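Local coordinates for protein peroxide stress regulator PerR, FUR family (Streptococcus pyogenes, PDB 4LMY) that probably senses peroxide stress and controls transcription accordingly, binding DNA as a zinc-containing dimer of the FUR family, at residues B[8-12]-B[13-17]; B[29-32]-B[33-37]; B[46-49]-B[50-53]; B[61-64]-B[65-69]; B[115-118]-B[119-122]. All coordinates share one frame; numbering follows the deposited sequence.

Contact 1. Residues B[8-12]-B[13-17]; sequences QALDA and YENVL
Asp11 takes the backbone N-H of Glu14 on its carboxylate: Glu14 N lies 2.8 Å from Asp11 OD2, and the nearly straight N-H (167°) meets that oxygen close to the line of its C-O bond. This is the N-cap of helix 12-22. A short acid suits the place, because it can fold back onto a first-turn N-H that has no earlier turn to supply a carbonyl, and its charge should be favoured at the positive end of the helix dipole. With chi1 at 61°, CG stands between the backbone N and the carbonyl carbon, which turns the carboxylate toward the opening turn. Asn15 N reaches Asp11 O at 2.8 Å, and Val16 N follows with Ala12 O at 3.1 Å. Asp11 OD2 also lies 3.3 Å from Glu14 CG; Glu14 OE2 is 5.1 Å from Asp11 OD2, a like-charge pair not in contact. Ahead of the cap, Leu10 CB comes to 4.0 Å from Asn15 N, and Leu10 CD2 touches Glu14 CB at 4.1 Å, the two side chains crossing at about a right angle. Asn15 is a residue of the zinc site that includes His4, His6, His19, His97 and His99. Around the contact, Tyr13 and Val16 pack on helix 29-40, Ala12 and Val16 touch Phe94 of strand 91-94, and the Leu10 backbone is hydrogen-bonded to His99 on strand 98-104.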
loop_
_atom_site.group_PDB
_atom_site.type_symbol
_atom_site.label_atom_id
_atom_site.label_comp_id
_atom_site.label_asym_id
_atom_site.label_seq_id
_atom_site.Cartn_x
_atom_site.Cartn_y
_atom_site.Cartn_z
ATOM N N GLN B 8 -15.054 8.387 7.544
ATOM C CA GLN B 8 -15.469 7.426 6.525
ATOM C C GLN B 8 -14.326 7.173 5.552
ATOM O O GLN B 8 -13.389 7.967 5.462
ATOM C CB GLN B 8 -16.707 7.911 5.763
ATOM C CG GLN B 8 -16.427 8.975 4.716
ATOM C CD GLN B 8 -17.680 9.410 3.976
ATOM O OE1 GLN B 8 -17.989 10.599 3.904
ATOM N NE2 GLN B 8 -18.407 8.446 3.421
ATOM N N ALA B 9 -14.402 6.061 4.831
ATOM C CA ALA B 9 -13.398 5.742 3.826
ATOM C C ALA B 9 -13.592 6.627 2.605
ATOM O O ALA B 9 -14.720 6.864 2.174
ATOM C CB ALA B 9 -13.484 4.280 3.439
ATOM N N LEU B 10 -12.483 7.117 2.060
ATOM C CA LEU B 10 -12.497 7.961 0.872
ATOM C C LEU B 10 -11.269 7.640 0.031
ATOM O O LEU B 10 -10.155 7.621 0.550
ATOM C CB LEU B 10 -12.450 9.439 1.270
ATOM C CG LEU B 10 -13.547 10.013 2.170
ATOM C CD1 LEU B 10 -13.151 11.399 2.671
ATOM C CD2 LEU B 10 -14.880 10.064 1.439
ATOM N N ASP B 11 -11.451 7.389 -1.261
ATOM C CA ASP B 11 -10.284 7.228 -2.126
ATOM C C ASP B 11 -9.634 8.587 -2.375
ATOM O O ASP B 11 -10.092 9.597 -1.838
ATOM C CB ASP B 11 -10.611 6.492 -3.436
ATOM C CG ASP B 11 -11.638 7.214 -4.295
ATOM O OD1 ASP B 11 -12.163 6.569 -5.230
ATOM O OD2 ASP B 11 -11.930 8.404 -4.054
ATOM N N ALA B 12 -8.575 8.614 -3.181
ATOM C CA ALA B 12 -7.855 9.860 -3.437
ATOM C C ALA B 12 -8.766 10.946 -4.003
ATOM O O ALA B 12 -8.740 12.084 -3.539
ATOM C CB ALA B 12 -6.673 9.617 -4.365
ATOM N N TYR B 13 -9.579 10.580 -4.991
ATOM C CA TYR B 13 -10.488 11.517 -5.647
ATOM C C TYR B 13 -11.525 12.081 -4.683
ATOM O O TYR B 13 -11.658 13.300 -4.544
ATOM C CB TYR B 13 -11.169 10.842 -6.843
ATOM C CG TYR B 13 -12.228 11.682 -7.526
ATOM C CD1 TYR B 13 -13.572 11.523 -7.214
ATOM C CD2 TYR B 13 -11.888 12.621 -8.491
ATOM C CE1 TYR B 13 -14.547 12.282 -7.833
ATOM C CE2 TYR B 13 -12.857 13.384 -9.119
ATOM C CZ TYR B 13 -14.184 13.209 -8.787
ATOM O OH TYR B 13 -15.154 13.966 -9.407
ATOM N N GLU B 14 -12.249 11.191 -4.012
ATOM C CA GLU B 14 -13.277 11.608 -3.067
ATOM C C GLU B 14 -12.691 12.380 -1.888
ATOM O O GLU B 14 -13.362 13.229 -1.299
ATOM C CB GLU B 14 -14.095 10.409 -2.575
ATOM C CG GLU B 14 -14.924 9.728 -3.658
ATOM C CD GLU B 14 -16.001 10.629 -4.245
ATOM O OE1 GLU B 14 -16.364 11.641 -3.608
ATOM O OE2 GLU B 14 -16.493 10.317 -5.350
ATOM N N ASN B 15 -11.442 12.083 -1.537
ATOM C CA ASN B 15 -10.782 12.820 -0.466
ATOM C C ASN B 15 -10.555 14.277 -0.836
ATOM O O ASN B 15 -10.817 15.172 -0.034
ATOM C CB ASN B 15 -9.456 12.173 -0.071
ATOM C CG ASN B 15 -8.706 12.987 0.962
ATOM O OD1 ASN B 15 -7.736 13.675 0.644
ATOM N ND2 ASN B 15 -9.164 12.929 2.204
ATOM N N VAL B 16 -10.064 14.510 -2.050
ATOM C CA VAL B 16 -9.829 15.872 -2.521
ATOM C C VAL B 16 -11.118 16.684 -2.459
ATOM O O VAL B 16 -11.136 17.799 -1.935
ATOM C CB VAL B 16 -9.279 15.895 -3.957
ATOM C CG1 VAL B 16 -9.173 17.328 -4.458
ATOM C CG2 VAL B 16 -7.929 15.216 -4.009
ATOM N N LEU B 17 -12.198 16.105 -2.976
ATOM C CA LEU B 17 -13.489 16.778 -3.006
ATOM C C LEU B 17 -13.983 17.095 -1.599
ATOM O O LEU B 17 -14.505 18.180 -1.350
ATOM C CB LEU B 17 -14.526 15.938 -3.755
ATOM C CG LEU B 17 -14.250 15.681 -5.237
ATOM C CD1 LEU B 17 -15.495 15.133 -5.930
ATOM C CD2 LEU B 17 -13.755 16.946 -5.922
#

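Contact 2. Residues B[29-32]-B[33-37]; sequences ETRK and AIISY
Helix 29-40, part of the winged-helix DNA-binding domain common to FUR-family regulators, links Thr30 to Ile34 and Arg31 to Ile35 across one turn. Regular i to i+4 backbone bonds build it: Ala33 N to Glu29 O and Ile34 N to Thr30 O are both 3.0 Å, and Ile35 N to Arg31 O is 3.1 Å. On the inward side, Thr30 CG2 and Ile34 CD1 meet at 3.9 Å with the two side chains side by side. The threonine methyl is anti to its own backbone N (OG1 chi1 -70°), which places carbon against carbon. Beside them, Ile35 CD1 touches the stem of Arg31 at its CG, 3.9 Å away, so the aliphatic part of a long polar residue lies against the buried isoleucine. Ile34 faces helices 47-54 and 63-75, and Ile35 packs on Val16 and Leu17 of helix 12-22 and also on Leu73 of helix 63-75; beta-branched aliphatic side chains suit these buried helix-helix faces. Toward the surface, Lys32 NZ forms a salt bridge with Glu29 OE2 at 2.6 Å, approaching on the syn side but 32° out of the carboxylate plane. One turn further on, small Ser36 returns its hydroxyl to the helix: Lys32 O accepts both Ser36 N at 3.0 Å and Ser36 OG at 3.1 Å, the two donors arriving from opposite faces of the carbonyl plane.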
loop_
_atom_site.group_PDB
_atom_site.type_symbol
_atom_site.label_atom_id
_atom_site.label_comp_id
_atom_site.label_asym_id
_atom_site.label_seq_id
_atom_site.Cartn_x
_atom_site.Cartn_y
_atom_site.Cartn_z
ATOM N N GLU B 29 -17.074 21.115 -12.982
ATOM C CA GLU B 29 -16.810 19.912 -13.762
ATOM C C GLU B 29 -15.366 19.896 -14.258
ATOM O O GLU B 29 -14.741 18.837 -14.360
ATOM C CB GLU B 29 -17.786 19.808 -14.937
ATOM C CG GLU B 29 -19.236 19.631 -14.514
ATOM C CD GLU B 29 -19.452 18.361 -13.711
ATOM O OE1 GLU B 29 -18.947 17.300 -14.131
ATOM O OE2 GLU B 29 -20.117 18.427 -12.657
ATOM N N THR B 30 -14.842 21.080 -14.559
ATOM C CA THR B 30 -13.460 21.220 -15.001
ATOM C C THR B 30 -12.504 20.860 -13.868
ATOM O O THR B 30 -11.494 20.189 -14.081
ATOM C CB THR B 30 -13.177 22.657 -15.485
ATOM O OG1 THR B 30 -13.868 22.887 -16.720
ATOM C CG2 THR B 30 -11.692 22.865 -15.705
ATOM N N ARG B 31 -12.843 21.296 -12.658
ATOM C CA ARG B 31 -12.032 20.994 -11.485
ATOM C C ARG B 31 -11.987 19.494 -11.221
ATOM O O ARG B 31 -10.935 18.942 -10.898
ATOM C CB ARG B 31 -12.561 21.744 -10.263
ATOM C CG ARG B 31 -11.802 21.472 -8.976
ATOM C CD ARG B 31 -11.825 22.691 -8.071
ATOM N NE ARG B 31 -10.983 23.767 -8.588
ATOM C CZ ARG B 31 -11.187 25.058 -8.347
ATOM N NH1 ARG B 31 -12.214 25.441 -7.603
ATOM N NH2 ARG B 31 -10.367 25.969 -8.857
ATOM N N LYS B 32 -13.132 18.836 -11.377
ATOM C CA LYS B 32 -13.203 17.388 -11.213
ATOM C C LYS B 32 -12.362 16.673 -12.265
ATOM O O LYS B 32 -11.688 15.683 -11.968
ATOM C CB LYS B 32 -14.653 16.908 -11.281
ATOM C CG LYS B 32 -15.461 17.256 -10.050
ATOM C CD LYS B 32 -16.828 16.590 -10.063
ATOM C CE LYS B 32 -17.889 17.492 -10.664
ATOM N NZ LYS B 32 -19.203 16.795 -10.787
ATOM N N ALA B 33 -12.407 17.180 -13.493
ATOM C CA ALA B 33 -11.647 16.592 -14.592
ATOM C C ALA B 33 -10.143 16.687 -14.362
ATOM O O ALA B 33 -9.404 15.742 -14.633
ATOM C CB ALA B 33 -12.020 17.252 -15.901
ATOM N N ILE B 34 -9.693 17.830 -13.860
ATOM C CA ILE B 34 -8.271 18.047 -13.629
ATOM C C ILE B 34 -7.756 17.198 -12.462
ATOM O O ILE B 34 -6.664 16.630 -12.531
ATOM C CB ILE B 34 -7.964 19.546 -13.425
ATOM C CG1 ILE B 34 -8.204 20.302 -14.734
ATOM C CG2 ILE B 34 -6.536 19.749 -12.954
ATOM C CD1 ILE B 34 -8.112 21.802 -14.613
ATOM N N ILE B 35 -8.557 17.095 -11.405
ATOM C CA ILE B 35 -8.218 16.234 -10.274
ATOM C C ILE B 35 -8.056 14.784 -10.724
ATOM O O ILE B 35 -7.045 14.148 -10.429
ATOM C CB ILE B 35 -9.277 16.310 -9.160
ATOM C CG1 ILE B 35 -9.291 17.707 -8.537
ATOM C CG2 ILE B 35 -9.003 15.258 -8.086
ATOM C CD1 ILE B 35 -10.526 18.002 -7.718
ATOM N N SER B 36 -9.050 14.278 -11.447
ATOM C CA SER B 36 -9.024 12.901 -11.934
ATOM C C SER B 36 -7.846 12.681 -12.869
ATOM O O SER B 36 -7.172 11.653 -12.800
ATOM C CB SER B 36 -10.327 12.553 -12.655
ATOM O OG SER B 36 -11.426 12.561 -11.764
ATOM N N TYR B 37 -7.608 13.653 -13.745
ATOM C CA TYR B 37 -6.478 13.598 -14.665
ATOM C C TYR B 37 -5.162 13.446 -13.909
ATOM O O TYR B 37 -4.340 12.594 -14.246
ATOM C CB TYR B 37 -6.435 14.856 -15.540
ATOM C CG TYR B 37 -5.255 14.912 -16.489
ATOM C CD1 TYR B 37 -4.046 15.473 -16.093
ATOM C CD2 TYR B 37 -5.353 14.415 -17.781
ATOM C CE1 TYR B 37 -2.966 15.529 -16.952
ATOM C CE2 TYR B 37 -4.275 14.468 -18.651
ATOM C CZ TYR B 37 -3.085 15.027 -18.230
ATOM O OH TYR B 37 -2.009 15.087 -19.086
#

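Contact 3. Residues B[46-49]-B[50-53]; sequences SADK and IYRD
Lys49 and Asp53, one turn apart, are joined by a salt bridge in which Lys49 NZ donates to Asp53 OD2 at 2.8 Å, on the syn side and close to the carboxylate plane; a second bond, to Asp53 OD1 at 3.1 Å, is weak. In the lysine chain, bends at chi2 and chi4 bring the ammonium back along the helix to the acid. Asp53 OD2 has a further partner in the hydroxyl of Tyr37, on helix 29-40, so the same oxygen serves both the local turn and a helix-helix contact. Asp48 and Arg52 make the neighbouring pair. Arg52 NE lies 2.6 Å from Asp48 OD2 with an almost straight N-H (170°), and the oxygen sits in the guanidinium plane at its edge. Relative to the aspartate, however, the donor stands 47° out of the carboxylate plane, the two flat groups being inclined by 54°. As in other FUR-family proteins, helices 47-54 and 63-75 probably form the helix-turn-helix of a winged-helix domain. The N-cap of helix 47-54 is Ser46, whose OG accepts Lys49 N at 3.1 Å, a task for which a short hydroxyl is well sized. One face of the Arg52 guanidinium rests near Lys49 CA, 3.6 Å above the plane and toward its rim. Lys49 NZ and Arg52 NH1 are only 4.5 Å apart, a closeness that the flanking aspartates probably make tolerable. On the buried side, Ile50 CG1 lies close to Ser46 O, at 3.2 Å, and its side chain reaches Val66 and Leu70 of helix 63-75.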
loop_
_atom_site.group_PDB
_atom_site.type_symbol
_atom_site.label_atom_id
_atom_site.label_comp_id
_atom_site.label_asym_id
_atom_site.label_seq_id
_atom_site.Cartn_x
_atom_site.Cartn_y
_atom_site.Cartn_z
ATOM N N SER B 46 3.300 18.984 -17.366
ATOM C CA SER B 46 3.359 20.432 -17.269
ATOM C C SER B 46 1.940 20.976 -17.357
ATOM O O SER B 46 1.003 20.233 -17.651
ATOM C CB SER B 46 4.190 20.998 -18.416
ATOM O OG SER B 46 3.565 20.722 -19.657
ATOM N N ALA B 47 1.783 22.271 -17.109
ATOM C CA ALA B 47 0.480 22.910 -17.238
ATOM C C ALA B 47 -0.016 22.820 -18.676
ATOM O O ALA B 47 -1.209 22.637 -18.919
ATOM C CB ALA B 47 0.554 24.361 -16.793
ATOM N N ASP B 48 0.908 22.943 -19.628
ATOM C CA ASP B 48 0.561 22.870 -21.043
ATOM C C ASP B 48 0.056 21.485 -21.426
ATOM O O ASP B 48 -0.904 21.359 -22.186
ATOM C CB ASP B 48 1.757 23.243 -21.922
ATOM C CG ASP B 48 1.388 23.344 -23.391
ATOM O OD1 ASP B 48 0.601 24.247 -23.746
ATOM O OD2 ASP B 48 1.887 22.527 -24.193
ATOM N N LYS B 49 0.708 20.453 -20.898
ATOM C CA LYS B 49 0.320 19.072 -21.173
ATOM C C LYS B 49 -1.096 18.793 -20.686
ATOM O O LYS B 49 -1.909 18.225 -21.416
ATOM C CB LYS B 49 1.291 18.089 -20.518
ATOM C CG LYS B 49 0.859 16.633 -20.642
ATOM C CD LYS B 49 1.761 15.855 -21.581
ATOM C CE LYS B 49 1.217 14.458 -21.841
ATOM N NZ LYS B 49 0.254 14.425 -22.979
ATOM N N ILE B 50 -1.381 19.193 -19.450
ATOM C CA ILE B 50 -2.720 19.065 -18.888
ATOM C C ILE B 50 -3.726 19.770 -19.787
ATOM O O ILE B 50 -4.757 19.206 -20.154
ATOM C CB ILE B 50 -2.800 19.688 -17.481
ATOM C CG1 ILE B 50 -1.796 19.028 -16.533
ATOM C CG2 ILE B 50 -4.216 19.585 -16.936
ATOM C CD1 ILE B 50 -1.670 19.726 -15.194
ATOM N N TYR B 51 -3.402 21.008 -20.147
ATOM C CA TYR B 51 -4.244 21.817 -21.015
ATOM C C TYR B 51 -4.515 21.130 -22.352
ATOM O O TYR B 51 -5.660 21.048 -22.790
ATOM C CB TYR B 51 -3.597 23.189 -21.233
ATOM C CG TYR B 51 -4.229 24.014 -22.329
ATOM C CD1 TYR B 51 -5.567 24.376 -22.271
ATOM C CD2 TYR B 51 -3.479 24.445 -23.416
ATOM C CE1 TYR B 51 -6.148 25.130 -23.273
ATOM C CE2 TYR B 51 -4.050 25.203 -24.421
ATOM C CZ TYR B 51 -5.384 25.543 -24.343
ATOM O OH TYR B 51 -5.958 26.297 -25.341
ATOM N N ARG B 52 -3.462 20.627 -22.988
ATOM C CA ARG B 52 -3.597 19.978 -24.291
ATOM C C ARG B 52 -4.400 18.678 -24.233
ATOM O O ARG B 52 -5.161 18.372 -25.152
ATOM C CB ARG B 52 -2.223 19.724 -24.921
ATOM C CG ARG B 52 -1.576 20.967 -25.518
ATOM C CD ARG B 52 -0.293 20.635 -26.272
ATOM N NE ARG B 52 0.840 20.402 -25.379
ATOM C CZ ARG B 52 1.282 19.200 -25.023
ATOM N NH1 ARG B 52 0.689 18.107 -25.486
ATOM N NH2 ARG B 52 2.321 19.091 -24.207
ATOM N N ASP B 53 -4.233 17.919 -23.154
ATOM C CA ASP B 53 -4.904 16.627 -23.021
ATOM C C ASP B 53 -6.395 16.751 -22.717
ATOM O O ASP B 53 -7.190 15.914 -23.144
ATOM C CB ASP B 53 -4.224 15.767 -21.952
ATOM C CG ASP B 53 -2.921 15.165 -22.432
ATOM O OD1 ASP B 53 -2.653 15.219 -23.651
ATOM O OD2 ASP B 53 -2.168 14.629 -21.592
#

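Contact 4. Residues B[61-64]-B[65-69]; sequences MSLA and TVYNN
Ser62 and Thr65 join hydroxyls across the first turn of helix 63-75, with Ser62 OG and Thr65 OG1 3.2 Å apart; either could be the donor. Ser62 is the N-cap residue, and its OG stands between the backbone N and the carbonyl carbon (chi1 67°), facing the turn. Its carbonyl is used as well: Ser62 O accepts Val66 N at 3.3 Å and, weakly, Thr65 N. Leu63 O receives Tyr67 N at 2.9 Å, and Ala64 O receives Asn68 N at the same distance. Thr65 O is gripped twice, by Asn69 N at 3.0 Å and by Asn69 ND2 at 2.8 Å, which come from opposite faces of its plane. The buried Asn69 amide is thus satisfied at both ends, for its OD1 accepts from Arg31 NE on helix 29-40. Apolar contacts flank the polar ones: Met61 SD meets Val66 CG2 at 3.8 Å on the inner side, while Leu63 CG lies 3.7 Å from Tyr67 CE2. The mixture implies a helix with two characters, its buried side keyed to helices 29-40 and 47-54, its more exposed residues consistent with the DNA-facing role of the second helix in a helix-turn-helix.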
loop_
_atom_site.group_PDB
_atom_site.type_symbol
_atom_site.label_atom_id
_atom_site.label_comp_id
_atom_site.label_asym_id
_atom_site.label_seq_id
_atom_site.Cartn_x
_atom_site.Cartn_y
_atom_site.Cartn_z
ATOM N N MET B 61 -11.852 25.399 -22.021
ATOM C CA MET B 61 -10.723 25.409 -21.098
ATOM C C MET B 61 -9.566 26.205 -21.688
ATOM O O MET B 61 -9.249 26.072 -22.869
ATOM C CB MET B 61 -10.263 23.984 -20.770
ATOM C CG MET B 61 -9.029 23.919 -19.876
ATOM S SD MET B 61 -8.410 22.248 -19.608
ATOM C CE MET B 61 -9.555 21.655 -18.366
ATOM N N SER B 62 -8.949 27.039 -20.859
ATOM C CA SER B 62 -7.768 27.788 -21.259
ATOM C C SER B 62 -6.594 27.399 -20.368
ATOM O O SER B 62 -6.766 26.695 -19.374
ATOM C CB SER B 62 -8.029 29.291 -21.152
ATOM O OG SER B 62 -8.201 29.679 -19.799
ATOM N N LEU B 63 -5.398 27.855 -20.724
ATOM C CA LEU B 63 -4.224 27.608 -19.899
ATOM C C LEU B 63 -4.414 28.258 -18.528
ATOM O O LEU B 63 -3.990 27.722 -17.502
ATOM C CB LEU B 63 -2.971 28.157 -20.581
ATOM C CG LEU B 63 -1.654 27.893 -19.861
ATOM C CD1 LEU B 63 -1.413 26.384 -19.791
ATOM C CD2 LEU B 63 -0.503 28.608 -20.550
ATOM N N ALA B 64 -5.062 29.419 -18.521
ATOM C CA ALA B 64 -5.346 30.128 -17.281
ATOM C C ALA B 64 -6.205 29.277 -16.347
ATOM O O ALA B 64 -5.999 29.274 -15.135
ATOM C CB ALA B 64 -6.030 31.454 -17.577
ATOM N N THR B 65 -7.155 28.549 -16.926
ATOM C CA THR B 65 -8.016 27.658 -16.156
ATOM C C THR B 65 -7.188 26.579 -15.465
ATOM O O THR B 65 -7.388 26.284 -14.289
ATOM C CB THR B 65 -9.070 26.991 -17.052
ATOM O OG1 THR B 65 -9.878 27.999 -17.670
ATOM C CG2 THR B 65 -9.958 26.066 -16.236
ATOM N N VAL B 66 -6.249 26.002 -16.208
ATOM C CA VAL B 66 -5.363 24.981 -15.663
ATOM C C VAL B 66 -4.502 25.532 -14.524
ATOM O O VAL B 66 -4.394 24.910 -13.466
ATOM C CB VAL B 66 -4.479 24.357 -16.762
ATOM C CG1 VAL B 66 -3.507 23.359 -16.162
ATOM C CG2 VAL B 66 -5.350 23.691 -17.825
ATOM N N TYR B 67 -3.904 26.702 -14.739
ATOM C CA TYR B 67 -3.119 27.368 -13.700
ATOM C C TYR B 67 -3.953 27.603 -12.442
ATOM O O TYR B 67 -3.494 27.359 -11.324
ATOM C CB TYR B 67 -2.587 28.710 -14.211
ATOM C CG TYR B 67 -1.304 28.635 -15.009
ATOM C CD1 TYR B 67 -0.242 27.840 -14.591
ATOM C CD2 TYR B 67 -1.147 29.373 -16.174
ATOM C CE1 TYR B 67 0.936 27.780 -15.316
ATOM C CE2 TYR B 67 0.025 29.319 -16.906
ATOM C CZ TYR B 67 1.063 28.519 -16.473
ATOM O OH TYR B 67 2.229 28.465 -17.200
ATOM N N ASN B 68 -5.181 28.078 -12.636
ATOM C CA ASN B 68 -6.085 28.364 -11.527
ATOM C C ASN B 68 -6.359 27.120 -10.692
ATOM O O ASN B 68 -6.319 27.160 -9.460
ATOM C CB ASN B 68 -7.409 28.941 -12.033
ATOM C CG ASN B 68 -7.271 30.363 -12.548
ATOM O OD1 ASN B 68 -6.298 31.054 -12.246
ATOM N ND2 ASN B 68 -8.250 30.807 -13.325
ATOM N N ASN B 69 -6.634 26.015 -11.374
ATOM C CA ASN B 69 -6.932 24.757 -10.697
ATOM C C ASN B 69 -5.712 24.159 -10.003
ATOM O O ASN B 69 -5.816 23.638 -8.893
ATOM C CB ASN B 69 -7.535 23.752 -11.678
ATOM C CG ASN B 69 -9.016 23.977 -11.902
ATOM O OD1 ASN B 69 -9.851 23.416 -11.193
ATOM N ND2 ASN B 69 -9.352 24.799 -12.893
#

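Contact 5. Residues B[115-118]-B[119-122]; sequences DVDV and MDIA
Val118 and Ala122 are tied by a backbone bond, Ala122 N to Val118 O at 2.9 Å, and Asp117 O accepts Ile121 N at 3.2 Å together with a weaker, bent bond from Asp120 N. Side-chain bonds come from Asp115, which leads out of strand 110-115. Its OD1 takes Val118 N at 3.0 Å on the syn lone pair, while its OD2 takes Asp117 N at 2.8 Å from above the carboxylate plane. The second of these is an Asx turn and the first an Asx motif, so one carboxylate organises the passage from strand to helix 118-129. Aspartate fits because its two oxygens can serve successive backbone N-H groups. A water continues the work, donating to Asp115 OD1 and accepting Met119 N at 3.1 Å. In charge terms, Asp117 OD1 and Asp120 OD2 are 4.4 Å apart, an unfavourable closeness that solvent would be expected to soften. Apolar packing occupies the buried side: Val118 CG2 touches Ile121 CD1 at 4.1 Å, the two side chains crossing at an angle, with Ile136 beside both. Across the dimer interface, Val118 packs against Ile121 of the second subunit, and Ile121 against Phe113 of that subunit.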
loop_
_atom_site.group_PDB
_atom_site.type_symbol
_atom_site.label_atom_id
_atom_site.label_comp_id
_atom_site.label_asym_id
_atom_site.label_seq_id
_atom_site.Cartn_x
_atom_site.Cartn_y
_atom_site.Cartn_z
ATOM N N ASP B 115 -3.942 7.130 4.474
ATOM C CA ASP B 115 -2.992 6.392 3.655
ATOM C C ASP B 115 -2.382 7.240 2.543
ATOM O O ASP B 115 -3.078 8.011 1.887
ATOM C CB ASP B 115 -3.676 5.177 3.038
ATOM C CG ASP B 115 -2.857 4.555 1.932
ATOM O OD1 ASP B 115 -3.235 4.704 0.754
ATOM O OD2 ASP B 115 -1.824 3.933 2.245
ATOM N N VAL B 116 -1.078 7.082 2.335
ATOM C CA VAL B 116 -0.394 7.699 1.203
ATOM C C VAL B 116 0.311 6.634 0.363
ATOM O O VAL B 116 1.096 6.952 -0.531
ATOM C CB VAL B 116 0.644 8.742 1.665
ATOM C CG1 VAL B 116 -0.027 9.849 2.467
ATOM C CG2 VAL B 116 1.743 8.079 2.486
ATOM N N ASP B 117 0.019 5.367 0.646
ATOM C CA ASP B 117 0.768 4.263 0.045
ATOM C C ASP B 117 0.122 3.636 -1.194
ATOM O O ASP B 117 0.826 3.160 -2.084
ATOM C CB ASP B 117 1.062 3.181 1.090
ATOM C CG ASP B 117 2.141 3.598 2.074
ATOM O OD1 ASP B 117 3.153 4.183 1.634
ATOM O OD2 ASP B 117 1.978 3.341 3.286
ATOM N N VAL B 118 -1.207 3.623 -1.249
ATOM C CA VAL B 118 -1.910 2.997 -2.373
ATOM C C VAL B 118 -1.605 3.673 -3.711
ATOM O O VAL B 118 -1.564 3.015 -4.748
ATOM C CB VAL B 118 -3.434 2.908 -2.118
ATOM C CG1 VAL B 118 -4.189 2.464 -3.372
ATOM C CG2 VAL B 118 -3.709 1.946 -0.978
ATOM N N MET B 119 -1.369 4.981 -3.690
ATOM C CA MET B 119 -0.991 5.678 -4.912
ATOM C C MET B 119 0.339 5.145 -5.449
ATOM O O MET B 119 0.539 5.052 -6.660
ATOM C CB MET B 119 -0.912 7.188 -4.686
ATOM C CG MET B 119 -0.418 7.963 -5.903
ATOM S SD MET B 119 -1.581 9.213 -6.483
ATOM C CE MET B 119 -3.038 8.222 -6.765
ATOM N N ASP B 120 1.243 4.785 -4.545
ATOM C CA ASP B 120 2.508 4.181 -4.954
ATOM C C ASP B 120 2.284 2.793 -5.547
ATOM O O ASP B 120 3.023 2.361 -6.436
ATOM C CB ASP B 120 3.494 4.127 -3.783
ATOM C CG ASP B 120 4.122 5.476 -3.489
ATOM O OD1 ASP B 120 4.282 6.275 -4.436
ATOM O OD2 ASP B 120 4.460 5.738 -2.316
ATOM N N ILE B 121 1.260 2.100 -5.055
ATOM C CA ILE B 121 0.856 0.815 -5.611
ATOM C C ILE B 121 0.345 1.027 -7.027
ATOM O O ILE B 121 0.660 0.262 -7.932
ATOM C CB ILE B 121 -0.265 0.166 -4.774
ATOM C CG1 ILE B 121 0.219 -0.103 -3.351
ATOM C CG2 ILE B 121 -0.757 -1.120 -5.417
ATOM C CD1 ILE B 121 -0.861 -0.623 -2.450
ATOM N N ALA B 122 -0.440 2.085 -7.206
ATOM C CA ALA B 122 -0.992 2.432 -8.513
ATOM C C ALA B 122 0.102 2.679 -9.544
ATOM O O ALA B 122 -0.013 2.260 -10.698
ATOM C CB ALA B 122 -1.887 3.653 -8.399
HETATM O O HOH W 1 -2.622 6.859 -1.581
#

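Contacts 2, 3 and 4 belong to the DNA-binding domain and touch one another through helices 29-40, 47-54 and 63-75; contact 1 joins this cluster through Tyr13, Val16 and Leu17 packing on contact 2. Contact 5, at the dimer interface, touches none of the others; contact 1 is its nearest, about 13 Å away between centres. All five are partly buried, but contacts 1 and 5 lie about 7 and 8 Å from the chain's centre, contacts 3 and 4 about 20 and 21 Å. Helix starts differ in chemistry: aspartates serve in contacts 1 and 5, serines in 3 and 4. Contact 2 mixes core isoleucines with a surface ion pair; contact 3 is richest in charge, contact 4 relies on neutral hydroxyls and amides.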